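YlmH (Streptococcus pneumoniae, PDB 2FPH) is a cell-division protein of a Gram-positive bacterium that probably binds nucleic acid, carrying a putative RNA-binding domain of the RRM clan. Local coordinates at residues Y28-T33 with D74-E79; G52-S57 with L70-Y75. One frame throughout, in Å; residues are numbered along the deposited sequence.

Contact 1: residues Y28-T33 with D74-E79; sequences YAPFLT and DYFQPE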
ATOM      1  N   TYR A  28     -12.588 -18.968  -3.964  1.00 16.58           N
ATOM      2  CA  TYR A  28     -11.531 -19.537  -4.865  1.00 17.16           C
ATOM      3  C   TYR A  28     -11.187 -18.434  -5.891  1.00 18.15           C
ATOM      4  O   TYR A  28     -11.161 -18.600  -7.184  1.00 20.26           O
ATOM      5  CB  TYR A  28     -11.988 -20.919  -5.416  1.00 17.90           C
ATOM      6  CG  TYR A  28     -11.030 -21.678  -6.244  1.00 14.28           C
ATOM      7  CD1 TYR A  28     -10.079 -22.480  -5.728  1.00 20.11           C
ATOM      8  CD2 TYR A  28     -11.216 -21.709  -7.629  1.00 20.91           C
ATOM      9  CE1 TYR A  28      -9.221 -23.215  -6.574  1.00 20.25           C
ATOM     10  CE2 TYR A  28     -10.413 -22.410  -8.434  1.00 21.94           C
ATOM     11  CZ  TYR A  28      -9.413 -23.169  -7.921  1.00 21.79           C
ATOM     12  OH  TYR A  28      -8.632 -23.854  -8.802  1.00 24.67           O
ATOM     13  N   ALA A  29     -10.910 -17.253  -5.329  1.00 18.92           N
ATOM     14  CA  ALA A  29     -10.482 -16.120  -6.143  1.00 19.15           C
ATOM     15  C   ALA A  29      -9.437 -15.296  -5.403  1.00 19.19           C
ATOM     16  O   ALA A  29      -9.304 -15.409  -4.214  1.00 19.19           O
ATOM     17  CB  ALA A  29     -11.613 -15.249  -6.483  1.00 19.69           C
ATOM     18  N   PRO A  30      -8.664 -14.490  -6.110  1.00 18.59           N
ATOM     19  CA  PRO A  30      -7.619 -13.737  -5.397  1.00 16.99           C
ATOM     20  C   PRO A  30      -8.264 -12.697  -4.496  1.00 16.50           C
ATOM     21  O   PRO A  30      -9.337 -12.132  -4.848  1.00 17.06           O
ATOM     22  CB  PRO A  30      -6.797 -13.072  -6.522  1.00 16.96           C
ATOM     23  CG  PRO A  30      -7.194 -13.849  -7.737  1.00 18.98           C
ATOM     24  CD  PRO A  30      -8.651 -14.219  -7.550  1.00 19.06           C
ATOM     25  N   PHE A  31      -7.571 -12.414  -3.383  1.00 14.97           N
ATOM     26  CA  PHE A  31      -7.912 -11.329  -2.486  1.00 14.28           C
ATOM     27  C   PHE A  31      -6.702 -10.399  -2.402  1.00 14.35           C
ATOM     28  O   PHE A  31      -5.591 -10.868  -2.243  1.00 14.71           O
ATOM     29  CB  PHE A  31      -8.208 -11.834  -1.068  1.00 16.47           C
ATOM     30  CG  PHE A  31      -8.583 -10.708  -0.136  1.00 16.96           C
ATOM     31  CD1 PHE A  31      -9.812 -10.058  -0.301  1.00 20.12           C
ATOM     32  CD2 PHE A  31      -7.693 -10.185   0.785  1.00 17.05           C
ATOM     33  CE1 PHE A  31     -10.162  -8.983   0.471  1.00 23.23           C
ATOM     34  CE2 PHE A  31      -8.046  -9.067   1.561  1.00 17.40           C
ATOM     35  CZ  PHE A  31      -9.298  -8.468   1.382  1.00 16.71           C
ATOM     36  N   LEU A  32      -6.942  -9.107  -2.588  1.00 14.14           N
ATOM     37  CA  LEU A  32      -5.912  -8.076  -2.485  1.00 14.61           C
ATOM     38  C   LEU A  32      -6.097  -7.298  -1.170  1.00 15.01           C
ATOM     39  O   LEU A  32      -7.170  -6.695  -0.910  1.00 14.28           O
ATOM     40  CB  LEU A  32      -6.031  -7.136  -3.675  1.00 15.05           C
ATOM     41  CG  LEU A  32      -5.195  -5.862  -3.721  1.00 14.83           C
ATOM     42  CD1 LEU A  32      -3.799  -6.316  -3.800  1.00 11.84           C
ATOM     43  CD2 LEU A  32      -5.563  -4.937  -4.957  1.00 15.98           C
ATOM     44  N   THR A  33      -5.030  -7.250  -0.375  1.00 13.11           N
ATOM     45  CA  THR A  33      -5.015  -6.594   0.898  1.00 13.62           C
ATOM     46  C   THR A  33      -4.859  -5.096   0.766  1.00 13.38           C
ATOM     47  O   THR A  33      -4.461  -4.550  -0.315  1.00 13.21           O
ATOM     48  CB  THR A  33      -3.850  -7.083   1.793  1.00 13.59           C
ATOM     49  OG1 THR A  33      -2.567  -6.566   1.302  1.00 11.44           O
ATOM     50  CG2 THR A  33      -3.798  -8.545   1.850  1.00 14.07           C
ATOM     51  N   ASP A  74      -4.109 -21.492  -7.177  1.00 26.66           N
ATOM     52  CA  ASP A  74      -2.955 -21.797  -8.046  1.00 27.09           C
ATOM     53  C   ASP A  74      -3.137 -21.483  -9.533  1.00 27.29           C
ATOM     54  O   ASP A  74      -2.140 -21.147 -10.235  1.00 28.23           O
ATOM     55  CB  ASP A  74      -2.536 -23.239  -7.871  1.00 28.95           C
ATOM     56  CG  ASP A  74      -1.982 -23.535  -6.474  1.00 31.63           C
ATOM     57  OD1 ASP A  74      -1.433 -22.626  -5.782  1.00 33.78           O
ATOM     58  OD2 ASP A  74      -2.070 -24.674  -5.971  1.00 37.60           O
ATOM     59  N   TYR A  75      -4.372 -21.514  -9.998  1.00 26.10           N
ATOM     60  CA  TYR A  75      -4.650 -21.126 -11.357  1.00 26.61           C
ATOM     61  C   TYR A  75      -4.149 -19.682 -11.668  1.00 25.75           C
ATOM     62  O   TYR A  75      -3.815 -19.376 -12.808  1.00 26.64           O
ATOM     63  CB  TYR A  75      -6.138 -21.281 -11.658  1.00 26.87           C
ATOM     64  CG  TYR A  75      -7.045 -20.243 -11.029  1.00 27.13           C
ATOM     65  CD1 TYR A  75      -7.629 -20.470  -9.781  1.00 31.22           C
ATOM     66  CD2 TYR A  75      -7.359 -19.076 -11.704  1.00 28.27           C
ATOM     67  CE1 TYR A  75      -8.453 -19.514  -9.188  1.00 30.81           C
ATOM     68  CE2 TYR A  75      -8.209 -18.105 -11.128  1.00 30.36           C
ATOM     69  CZ  TYR A  75      -8.753 -18.349  -9.870  1.00 30.18           C
ATOM     70  OH  TYR A  75      -9.588 -17.421  -9.323  1.00 33.72           O
ATOM     71  N   PHE A  76      -4.068 -18.807 -10.668  1.00 24.20           N
ATOM     72  CA  PHE A  76      -3.815 -17.378 -10.924  1.00 24.38           C
ATOM     73  C   PHE A  76      -2.274 -17.126 -10.941  1.00 25.14           C
ATOM     74  O   PHE A  76      -1.628 -17.491 -10.028  1.00 22.59           O
ATOM     75  CB  PHE A  76      -4.537 -16.570  -9.825  1.00 24.23           C
ATOM     76  CG  PHE A  76      -4.612 -15.075 -10.080  1.00 23.66           C
ATOM     77  CD1 PHE A  76      -5.558 -14.549 -10.950  1.00 22.32           C
ATOM     78  CD2 PHE A  76      -3.799 -14.204  -9.390  1.00 24.10           C
ATOM     79  CE1 PHE A  76      -5.667 -13.198 -11.158  1.00 24.93           C
ATOM     80  CE2 PHE A  76      -3.900 -12.820  -9.588  1.00 24.89           C
ATOM     81  CZ  PHE A  76      -4.821 -12.321 -10.496  1.00 23.70           C
ATOM     82  N   GLN A  77      -1.593 -16.497 -11.901  1.00 28.42           N
ATOM     83  CA  GLN A  77      -1.923 -15.482 -12.843  1.00 29.20           C
ATOM     84  C   GLN A  77      -1.194 -14.106 -12.519  1.00 28.00           C
ATOM     85  O   GLN A  77      -1.236 -13.318 -13.381  1.00 30.29           O
ATOM     86  CB  GLN A  77      -3.434 -15.307 -13.118  1.00 30.80           C
ATOM     87  CG  GLN A  77      -3.991 -16.042 -14.325  1.00 30.74           C
ATOM     88  CD  GLN A  77      -5.505 -16.053 -14.400  1.00 37.14           C
ATOM     89  OE1 GLN A  77      -6.144 -14.997 -14.539  1.00 38.68           O
ATOM     90  NE2 GLN A  77      -6.096 -17.252 -14.311  1.00 39.57           N
ATOM     91  N   PRO A  78      -0.529 -13.808 -11.375  1.00 27.55           N
ATOM     92  CA  PRO A  78      -0.457 -12.387 -10.935  1.00 25.70           C
ATOM     93  C   PRO A  78       0.443 -11.498 -11.810  1.00 24.54           C
ATOM     94  O   PRO A  78       1.524 -11.944 -12.198  1.00 23.82           O
ATOM     95  CB  PRO A  78       0.098 -12.452  -9.520  1.00 26.87           C
ATOM     96  CG  PRO A  78       0.136 -14.034  -9.207  1.00 27.51           C
ATOM     97  CD  PRO A  78       0.288 -14.650 -10.502  1.00 28.62           C
ATOM     98  N   GLU A  79      -0.023 -10.287 -12.115  1.00 21.86           N
ATOM     99  CA  GLU A  79       0.751  -9.272 -12.796  1.00 22.07           C
ATOM    100  C   GLU A  79       0.738  -8.034 -11.898  1.00 18.99           C
ATOM    101  O   GLU A  79      -0.123  -7.932 -11.007  1.00 17.76           O
ATOM    102  CB  GLU A  79       0.160  -8.914 -14.177  1.00 22.65           C
ATOM    103  CG  GLU A  79       0.522  -9.878 -15.301  1.00 30.22           C
ATOM    104  CD  GLU A  79       0.321  -9.250 -16.666  1.00 36.60           C
ATOM    105  OE1 GLU A  79      -0.713  -8.572 -16.846  1.00 38.87           O
ATOM    106  OE2 GLU A  79       1.209  -9.409 -17.554  1.00 43.34           O
TER
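Y75 and Y28 show how one aromatic side chain can join two loops by its rim and its hydroxyl at once. With chi1 at 73°, CG of Y75 lies between its own backbone N and carbonyl carbon, and the phenol reaches the 28-33 segment. Its OH donates a hydrogen bond of 2.9 Å to Y28 O, meeting that carbonyl at 134° and somewhat tilted from its plane. Y28 is the first residue after helix 11-27 to leave helical geometry, with positive phi. The two phenol rings meet obliquely, the planes inclined by 36°; Y75 CE1 comes over one face of the Y28 ring and lies 3.6 Å from Y28 CE2. Two residues on from Y28, P30 meets F76 through CG, which stands almost on the ring normal, 3.5 Å from the ring centroid, a CH-pi contact centred on the face. CB of Q77, brought round by the cis peptide that precedes it, lies on the opposite side, offset toward the rim. This is a surface contact between two connections, the helix-to-strand turn leading into strand 31-32 and the loop that follows strand 69-72, closed by a proline-aromatic CH-pi pair and a tyrosine-to-carbonyl bond.

Contact 2: residues G52-S57 with L70-Y75; sequences GLACSS and LLYPDY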
ATOM      1  N   GLY A  52      -2.039 -23.895   2.418  1.00 26.68           N
ATOM      2  CA  GLY A  52      -0.992 -23.234   1.729  1.00 25.84           C
ATOM      3  C   GLY A  52      -1.667 -22.617   0.480  1.00 24.10           C
ATOM      4  O   GLY A  52      -2.044 -23.266  -0.555  1.00 23.96           O
ATOM      5  N   LEU A  53      -1.858 -21.319   0.618  1.00 20.98           N
ATOM      6  CA  LEU A  53      -2.353 -20.439  -0.424  1.00 20.79           C
ATOM      7  C   LEU A  53      -1.134 -19.747  -0.989  1.00 19.87           C
ATOM      8  O   LEU A  53      -0.236 -19.370  -0.220  1.00 22.19           O
ATOM      9  CB  LEU A  53      -3.285 -19.361   0.183  1.00 21.51           C
ATOM     10  CG  LEU A  53      -4.777 -19.622   0.422  1.00 24.88           C
ATOM     11  CD1 LEU A  53      -5.390 -18.282   0.934  1.00 22.25           C
ATOM     12  CD2 LEU A  53      -5.447 -20.010  -0.834  1.00 30.39           C
ATOM     13  N   ALA A  54      -1.108 -19.540  -2.297  1.00 19.74           N
ATOM     14  CA  ALA A  54      -0.054 -18.701  -2.902  1.00 19.44           C
ATOM     15  C   ALA A  54      -0.217 -17.240  -2.509  1.00 19.72           C
ATOM     16  O   ALA A  54      -1.313 -16.769  -2.245  1.00 19.04           O
ATOM     17  CB  ALA A  54      -0.017 -18.862  -4.367  1.00 19.80           C
ATOM     18  N   CYS A  55       0.914 -16.544  -2.405  1.00 19.75           N
ATOM     19  CA  CYS A  55       0.984 -15.210  -1.862  1.00 19.85           C
ATOM     20  C   CYS A  55       2.021 -14.463  -2.725  1.00 19.25           C
ATOM     21  O   CYS A  55       3.075 -15.031  -2.966  1.00 19.75           O
ATOM     22  CB  CYS A  55       1.466 -15.305  -0.382  1.00 20.20           C
ATOM     23  SG  CYS A  55       1.543 -13.857   0.627  1.00 27.76           S
ATOM     24  N   SER A  56       1.686 -13.288  -3.272  1.00 16.77           N
ATOM     25  CA  SER A  56       2.689 -12.386  -3.880  1.00 19.63           C
ATOM     26  C   SER A  56       2.537 -10.996  -3.270  1.00 17.18           C
ATOM     27  O   SER A  56       1.445 -10.566  -3.017  1.00 16.79           O
ATOM     28  CB  SER A  56       2.568 -12.328  -5.414  1.00 19.85           C
ATOM     29  OG  SER A  56       1.287 -11.953  -5.799  1.00 29.90           O
ATOM     30  N   SER A  57       3.665 -10.349  -2.982  1.00 14.52           N
ATOM     31  CA  SER A  57       3.722  -9.035  -2.406  1.00 13.65           C
ATOM     32  C   SER A  57       4.097  -8.036  -3.466  1.00 13.09           C
ATOM     33  O   SER A  57       4.989  -8.339  -4.300  1.00 15.06           O
ATOM     34  CB  SER A  57       4.780  -8.984  -1.322  1.00 13.78           C
ATOM     35  OG  SER A  57       5.048  -7.651  -0.943  1.00 12.94           O
ATOM     36  N   LEU A  70      -1.260 -10.045  -2.524  1.00 13.35           N
ATOM     37  CA  LEU A  70      -2.316 -10.795  -3.186  1.00 15.15           C
ATOM     38  C   LEU A  70      -2.282 -12.225  -2.688  1.00 16.19           C
ATOM     39  O   LEU A  70      -1.235 -12.881  -2.678  1.00 15.38           O
ATOM     40  CB  LEU A  70      -2.081 -10.713  -4.667  1.00 15.33           C
ATOM     41  CG  LEU A  70      -2.527  -9.518  -5.438  1.00 17.72           C
ATOM     42  CD1 LEU A  70      -1.809  -9.516  -6.767  1.00 19.20           C
ATOM     43  CD2 LEU A  70      -4.107  -9.682  -5.523  1.00 16.02           C
ATOM     44  N   LEU A  71      -3.435 -12.729  -2.241  1.00 17.02           N
ATOM     45  CA  LEU A  71      -3.593 -14.129  -1.812  1.00 17.88           C
ATOM     46  C   LEU A  71      -4.410 -14.826  -2.886  1.00 18.99           C
ATOM     47  O   LEU A  71      -5.417 -14.262  -3.287  1.00 17.66           O
ATOM     48  CB  LEU A  71      -4.309 -14.153  -0.457  1.00 18.17           C
ATOM     49  CG  LEU A  71      -3.548 -13.507   0.726  1.00 18.86           C
ATOM     50  CD1 LEU A  71      -4.352 -13.247   1.994  1.00 21.48           C
ATOM     51  CD2 LEU A  71      -2.398 -14.348   1.101  1.00 22.36           C
ATOM     52  N   TYR A  72      -4.066 -16.049  -3.358  1.00 19.67           N
ATOM     53  CA  TYR A  72      -4.749 -16.579  -4.534  1.00 20.47           C
ATOM     54  C   TYR A  72      -4.611 -18.084  -4.712  1.00 21.99           C
ATOM     55  O   TYR A  72      -3.693 -18.681  -4.154  1.00 22.71           O
ATOM     56  CB  TYR A  72      -4.336 -15.868  -5.805  1.00 20.18           C
ATOM     57  CG  TYR A  72      -2.837 -15.807  -5.983  1.00 19.79           C
ATOM     58  CD1 TYR A  72      -2.114 -14.792  -5.403  1.00 19.00           C
ATOM     59  CD2 TYR A  72      -2.141 -16.778  -6.701  1.00 20.31           C
ATOM     60  CE1 TYR A  72      -0.738 -14.735  -5.503  1.00 20.88           C
ATOM     61  CE2 TYR A  72      -0.703 -16.701  -6.820  1.00 19.26           C
ATOM     62  CZ  TYR A  72      -0.048 -15.666  -6.235  1.00 20.04           C
ATOM     63  OH  TYR A  72       1.348 -15.576  -6.308  1.00 21.27           O
ATOM     64  N   PRO A  73      -5.609 -18.685  -5.365  1.00 23.98           N
ATOM     65  CA  PRO A  73      -5.520 -20.094  -5.765  1.00 25.48           C
ATOM     66  C   PRO A  73      -4.494 -20.245  -6.889  1.00 26.00           C
ATOM     67  O   PRO A  73      -4.178 -19.261  -7.546  1.00 24.13           O
ATOM     68  CB  PRO A  73      -6.922 -20.395  -6.280  1.00 25.53           C
ATOM     69  CG  PRO A  73      -7.764 -19.335  -5.699  1.00 27.06           C
ATOM     70  CD  PRO A  73      -6.901 -18.118  -5.790  1.00 24.84           C
ATOM     71  N   ASP A  74      -4.109 -21.492  -7.177  1.00 26.66           N
ATOM     72  CA  ASP A  74      -2.955 -21.797  -8.046  1.00 27.09           C
ATOM     73  C   ASP A  74      -3.137 -21.483  -9.533  1.00 27.29           C
ATOM     74  O   ASP A  74      -2.140 -21.147 -10.235  1.00 28.23           O
ATOM     75  CB  ASP A  74      -2.536 -23.239  -7.871  1.00 28.95           C
ATOM     76  CG  ASP A  74      -1.982 -23.535  -6.474  1.00 31.63           C
ATOM     77  OD1 ASP A  74      -1.433 -22.626  -5.782  1.00 33.78           O
ATOM     78  OD2 ASP A  74      -2.070 -24.674  -5.971  1.00 37.60           O
ATOM     79  N   TYR A  75      -4.372 -21.514  -9.998  1.00 26.10           N
ATOM     80  CA  TYR A  75      -4.650 -21.126 -11.357  1.00 26.61           C
ATOM     81  C   TYR A  75      -4.149 -19.682 -11.668  1.00 25.75           C
ATOM     82  O   TYR A  75      -3.815 -19.376 -12.808  1.00 26.64           O
ATOM     83  CB  TYR A  75      -6.138 -21.281 -11.658  1.00 26.87           C
ATOM     84  CG  TYR A  75      -7.045 -20.243 -11.029  1.00 27.13           C
ATOM     85  CD1 TYR A  75      -7.629 -20.470  -9.781  1.00 31.22           C
ATOM     86  CD2 TYR A  75      -7.359 -19.076 -11.704  1.00 28.27           C
ATOM     87  CE1 TYR A  75      -8.453 -19.514  -9.188  1.00 30.81           C
ATOM     88  CE2 TYR A  75      -8.209 -18.105 -11.128  1.00 30.36           C
ATOM     89  CZ  TYR A  75      -8.753 -18.349  -9.870  1.00 30.18           C
ATOM     90  OH  TYR A  75      -9.588 -17.421  -9.323  1.00 33.72           O
TER
HETATM   91  O   HOH W   1      -2.912 -21.189  -4.380  1.00 31.57           O
HETATM   92  O   HOH W   2       4.653 -15.586  -5.484  1.00 34.43           O
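A54 and Y72 face each other as a hydrogen-bonded antiparallel pair, and the ring of Y72 folds back over its small neighbour. With chi1 at 51°, CG of Y72 sits between backbone N and carbonyl carbon, which lays the ring across the adjacent strand. A54 CB then lies over one ring face, 3.3 Å from Y72 CE2, while the far rim reaches S56, where Y72 CE1 is 3.5 Å from S56 OG. That hydroxyl, turned by a chi1 of 56°, is buried here and has no polar partner in the model. On the other face C55 SG touches L71 CD2 at 4.0 Å. Backbone bonds tighten along the ladder. L70 N to S56 O is short and nearly straight (2.8 Å, 177°), whereas A54 N to Y72 O is weak at 3.3 Å. At this weaker end a water accepts from A54 N and donates to Y72 O and to D74 OD1, linking the open end of the hairpin to the loop that follows strand 69-72. Around the pair, L71 packs on W20 and V24 of helix 11-27 and on L44 of helix 38-50, C55 lies against K45 and A48 of helix 38-50, and on the Y72 face F83 meets S56 and L70; strand 54-57 forms one edge of the three-stranded sheet, with strand 69-72 at its centre.

Overall arrangement
Contacts 1 and 2 lie side by side, their centres about 6 Å apart, and share D74 and Y75, where the chain leaves strand 69-72. That strand is the common element: contact 2 pairs one of its edges with strand 54-57, while its other edge receives strand 31-32, with F31 N 2.8 Å from L71 O in a probable hydrogen bond. Packing adds to this: P78 CG lies 3.4 Å from Y72 CZ, Y28 C 3.5 Å from P73 CG, and L32 CB 3.7 Å from L70 CD2. The centres of both contacts are about 17 Å from the centre of the chain, and neither contact includes a bound ligand.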